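PDB 4B4O: epimerase family protein SDR39U1 from Homo sapiens, which is a putative NADP-dependent oxidoreductase of the short-chain dehydrogenase/reductase superfamily, with NADPH bound in this crystal structure. Local coordinates for residues Q230-G233 against A234-R238; S221-T224 against N225-A229. The protein carries 3 engineered substitutions. One frame throughout, in Å; residues are numbered along the deposited sequence.

Contact 1: residues Q230-G233 against A234-R238. Engineered in segment 230-233: F232 (natural residue Leu).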
loop_
_atom_site.group_PDB
_atom_site.type_symbol
_atom_site.label_atom_id
_atom_site.label_comp_id
_atom_site.label_asym_id
_atom_site.label_seq_id
_atom_site.Cartn_x
_atom_site.Cartn_y
_atom_site.Cartn_z
ATOM N N GLN A 230 -11.968 16.722 -8.499
ATOM C CA GLN A 230 -13.326 17.107 -8.848
ATOM C C GLN A 230 -14.367 16.208 -8.160
ATOM O O GLN A 230 -15.300 16.706 -7.538
ATOM C CB GLN A 230 -13.466 17.087 -10.369
ATOM C CG GLN A 230 -14.840 17.423 -10.907
ATOM C CD GLN A 230 -14.924 17.156 -12.446
ATOM O OE1 GLN A 230 -14.139 17.699 -13.253
ATOM N NE2 GLN A 230 -15.883 16.286 -12.849
ATOM N N THR A 231 -14.154 14.895 -8.222
ATOM C CA THR A 231 -15.057 13.901 -7.607
ATOM C C THR A 231 -15.077 13.999 -6.092
ATOM O O THR A 231 -16.086 13.823 -5.452
ATOM C CB THR A 231 -14.625 12.459 -7.971
ATOM O OG1 THR A 231 -14.546 12.331 -9.391
ATOM C CG2 THR A 231 -15.624 11.410 -7.449
ATOM N N PHE A 232 -13.925 14.316 -5.522
ATOM C CA PHE A 232 -13.812 14.466 -4.083
ATOM C C PHE A 232 -14.548 15.726 -3.608
ATOM O O PHE A 232 -15.285 15.678 -2.624
ATOM C CB PHE A 232 -12.333 14.509 -3.700
ATOM C CG PHE A 232 -12.062 14.366 -2.236
ATOM C CD1 PHE A 232 -12.979 13.783 -1.380
ATOM C CD2 PHE A 232 -10.832 14.773 -1.721
ATOM C CE1 PHE A 232 -12.687 13.641 -0.027
ATOM C CE2 PHE A 232 -10.526 14.612 -0.380
ATOM C CZ PHE A 232 -11.456 14.053 0.468
ATOM N N GLY A 233 -14.339 16.844 -4.299
ATOM C CA GLY A 233 -15.099 18.060 -4.038
ATOM C C GLY A 233 -16.601 17.809 -4.138
ATOM O O GLY A 233 -17.360 18.164 -3.220
ATOM N N ALA A 234 -17.031 17.155 -5.210
ATOM C CA ALA A 234 -18.444 16.833 -5.372
ATOM C C ALA A 234 -18.931 16.028 -4.175
ATOM O O ALA A 234 -19.956 16.352 -3.603
ATOM C CB ALA A 234 -18.715 16.112 -6.694
ATOM N N ALA A 235 -18.187 15.026 -3.751
ATOM C CA ALA A 235 -18.641 14.155 -2.661
ATOM C C ALA A 235 -18.764 14.893 -1.348
ATOM O O ALA A 235 -19.548 14.496 -0.487
ATOM C CB ALA A 235 -17.716 12.944 -2.487
ATOM N N LEU A 236 -17.958 15.938 -1.168
ATOM C CA LEU A 236 -17.995 16.743 0.075
ATOM C C LEU A 236 -18.920 17.961 -0.044
ATOM O O LEU A 236 -19.182 18.642 0.932
ATOM C CB LEU A 236 -16.576 17.216 0.440
ATOM C CG LEU A 236 -15.533 16.133 0.739
ATOM C CD1 LEU A 236 -14.135 16.743 0.651
ATOM C CD2 LEU A 236 -15.793 15.428 2.058
ATOM N N GLY A 237 -19.395 18.224 -1.257
ATOM C CA GLY A 237 -20.196 19.415 -1.542
ATOM C C GLY A 237 -19.401 20.721 -1.486
ATOM O O GLY A 237 -19.897 21.726 -0.990
ATOM N N ARG A 238 -18.176 20.695 -2.006
ATOM C CA ARG A 238 -17.272 21.829 -1.886
ATOM C C ARG A 238 -16.619 22.195 -3.176
ATOM O O ARG A 238 -16.347 21.331 -4.036
ATOM C CB ARG A 238 -16.131 21.481 -0.941
ATOM C CG ARG A 238 -16.336 21.600 0.542
ATOM C CD ARG A 238 -16.850 22.909 1.083
ATOM N NE ARG A 238 -17.163 22.447 2.432
ATOM C CZ ARG A 238 -18.332 22.077 2.929
ATOM N NH1 ARG A 238 -19.467 22.263 2.284
ATOM N NH2 ARG A 238 -18.313 21.584 4.162
#

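Contact 2: residues S221-T224 against N225-A229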
loop_
_atom_site.group_PDB
_atom_site.type_symbol
_atom_site.label_atom_id
_atom_site.label_comp_id
_atom_site.label_asym_id
_atom_site.label_seq_id
_atom_site.Cartn_x
_atom_site.Cartn_y
_atom_site.Cartn_z
ATOM N N SER A 221 -9.888 1.424 -12.338
ATOM C CA SER A 221 -10.359 2.762 -12.645
ATOM C C SER A 221 -9.308 3.464 -13.485
ATOM O O SER A 221 -8.155 3.043 -13.525
ATOM C CB SER A 221 -10.611 3.516 -11.330
ATOM O OG SER A 221 -10.692 4.916 -11.494
ATOM N N SER A 222 -9.715 4.517 -14.163
ATOM C CA SER A 222 -8.808 5.300 -15.003
ATOM C C SER A 222 -8.709 6.746 -14.521
ATOM O O SER A 222 -8.403 7.640 -15.306
ATOM C CB SER A 222 -9.306 5.290 -16.458
ATOM O OG SER A 222 -9.241 3.976 -16.944
ATOM N N ALA A 223 -8.981 6.969 -13.245
ATOM C CA ALA A 223 -8.978 8.308 -12.714
ATOM C C ALA A 223 -7.668 9.000 -13.037
ATOM O O ALA A 223 -6.601 8.392 -12.976
ATOM C CB ALA A 223 -9.204 8.306 -11.206
ATOM N N THR A 224 -7.779 10.280 -13.406
ATOM C CA THR A 224 -6.640 11.204 -13.390
ATOM C C THR A 224 -6.716 11.975 -12.073
ATOM O O THR A 224 -7.748 11.976 -11.410
ATOM C CB THR A 224 -6.683 12.210 -14.559
ATOM O OG1 THR A 224 -7.856 13.028 -14.426
ATOM C CG2 THR A 224 -6.665 11.494 -15.897
ATOM N N ASN A 225 -5.636 12.651 -11.710
ATOM C CA ASN A 225 -5.645 13.507 -10.531
ATOM C C ASN A 225 -6.704 14.620 -10.593
ATOM O O ASN A 225 -7.328 14.914 -9.583
ATOM C CB ASN A 225 -4.256 14.114 -10.298
ATOM C CG ASN A 225 -4.241 15.159 -9.207
ATOM O OD1 ASN A 225 -4.597 16.316 -9.438
ATOM N ND2 ASN A 225 -3.839 14.756 -8.002
ATOM N N ALA A 226 -6.894 15.235 -11.769
ATOM C CA ALA A 226 -7.957 16.240 -11.955
ATOM C C ALA A 226 -9.308 15.630 -11.654
ATOM O O ALA A 226 -10.122 16.233 -10.946
ATOM C CB ALA A 226 -7.960 16.805 -13.360
ATOM N N GLU A 227 -9.553 14.424 -12.163
ATOM C CA GLU A 227 -10.844 13.731 -11.903
ATOM C C GLU A 227 -11.025 13.390 -10.410
ATOM O O GLU A 227 -12.106 13.543 -9.862
ATOM C CB GLU A 227 -11.010 12.478 -12.798
ATOM C CG GLU A 227 -12.257 11.612 -12.503
ATOM C CD GLU A 227 -12.237 10.236 -13.207
ATOM O OE1 GLU A 227 -11.576 10.153 -14.292
ATOM O OE2 GLU A 227 -12.843 9.242 -12.690
ATOM N N PHE A 228 -9.948 12.985 -9.754
ATOM C CA PHE A 228 -9.977 12.788 -8.307
ATOM C C PHE A 228 -10.394 14.044 -7.515
ATOM O O PHE A 228 -11.239 13.978 -6.626
ATOM C CB PHE A 228 -8.603 12.300 -7.787
ATOM C CG PHE A 228 -8.467 12.390 -6.302
ATOM C CD1 PHE A 228 -9.083 11.456 -5.496
ATOM C CD2 PHE A 228 -7.797 13.442 -5.715
ATOM C CE1 PHE A 228 -9.007 11.547 -4.126
ATOM C CE2 PHE A 228 -7.725 13.555 -4.335
ATOM C CZ PHE A 228 -8.327 12.600 -3.538
ATOM N N ALA A 229 -9.764 15.171 -7.803
ATOM C CA ALA A 229 -10.052 16.397 -7.076
ATOM C C ALA A 229 -11.510 16.790 -7.259
ATOM O O ALA A 229 -12.199 17.156 -6.302
ATOM C CB ALA A 229 -9.111 17.526 -7.513
#

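Contact 1: residues Q230-G233 against A234-R238
The C-terminal end of helix 225-236 closes here in a Schellman motif, in which G233 O takes the N-H of R238 while the F232 ring and the L236 side chain pack one turn apart. The R238 N to G233 O bond is 2.9 Å long and nearly straight at the hydrogen (172°), although its donor stands above the carbonyl plane. L236 N reaches G233 O weakly and makes its main bond to F232 O at 3.1 Å, while A234 N and A235 N keep the ordinary helical bonds to Q230 O and T231 O. The positive phi of G237 (70°), a value that favours glycine, turns the chain out of the helix. On the side facing helices 166-176 and 284-293, F232, engineered from leucine, has CG anti to its own N (chi1 -167°), which carries the ring along the helix beside L236. A CH-pi contact results: L236 CD1 lies over one ring face, 3.8 Å from the centroid and displaced toward CE1. An alanine in place of L236 lacks this methyl and would probably leave that ring face without its CH-pi partner, with a gap toward F175 and A292. R238 NE bonds to R176 O, tying the residue beyond the turn to helix 166-176. The paired bonds G237 N to A234 O (3.1 Å) and R238 N to G233 O, round a glycine in left-handed helical conformation, make a Schellman C-cap.

Contact 2: residues S221-T224 against N225-A229
T224 and E227 face each other across the first turn of helix 225-236, the threonine hydroxyl turned to the backbone of the glutamate and the glutamate side chain running back beside the incoming loop. With chi1 at 63°, T224 OG1 sits between its own N and carbonyl carbon, and from there it accepts the N-H of E227 at 3.2 Å in a bond bent only to 162°. E227 CB rests against the same oxygen at 3.6 Å, and A226 CB approaches it more loosely. The backbone of T224 adds a second hold: its O receives F228 N at 2.9 Å, the first i to i+4 bond of the helix. E227 then extends from CB with CG anti to the backbone N (chi1 174°), bringing its carboxylate alongside A223. OE1 lies 3.6 Å from A223 CA, and OE2 is 4.0 Å from A223 CB, a van der Waals approach to the alanine. Two residues before A223, S221 OG accepts A223 N at 3.2 Å in an ST turn and is also bonded to W192 NE1.

The N225 side chain points away from the loop, though its CB still touches T224 C, and its OD1 accepts from I183 N. The far end of F228 also leaves the loop, its ring stacking with F190 and touching M168 and M171 of helix 166-176. A threonine hydroxyl taking the amide three residues on, just ahead of the first turn, is a classic helix N-cap.

Contacts 2 and 1 are the two ends of one helix, 225-236, their centres 12 Å apart, and each mixes buried with exposed residues. Contact 2 starts the helix with a side-chain acceptor for an early amide; contact 1 finishes it with backbone-to-backbone bonds round a glycine. Their apolar faces are shared: the F228 and F232 rings meet, and both touch M168 of helix 166-176 and L288 of helix 284-293. Contact 2 follows strand 213-217 of the parallel sheet and lies closer to the chain centre and to NADPH, whereas contact 1 is farther out, its tail of G237 and R238 exposed.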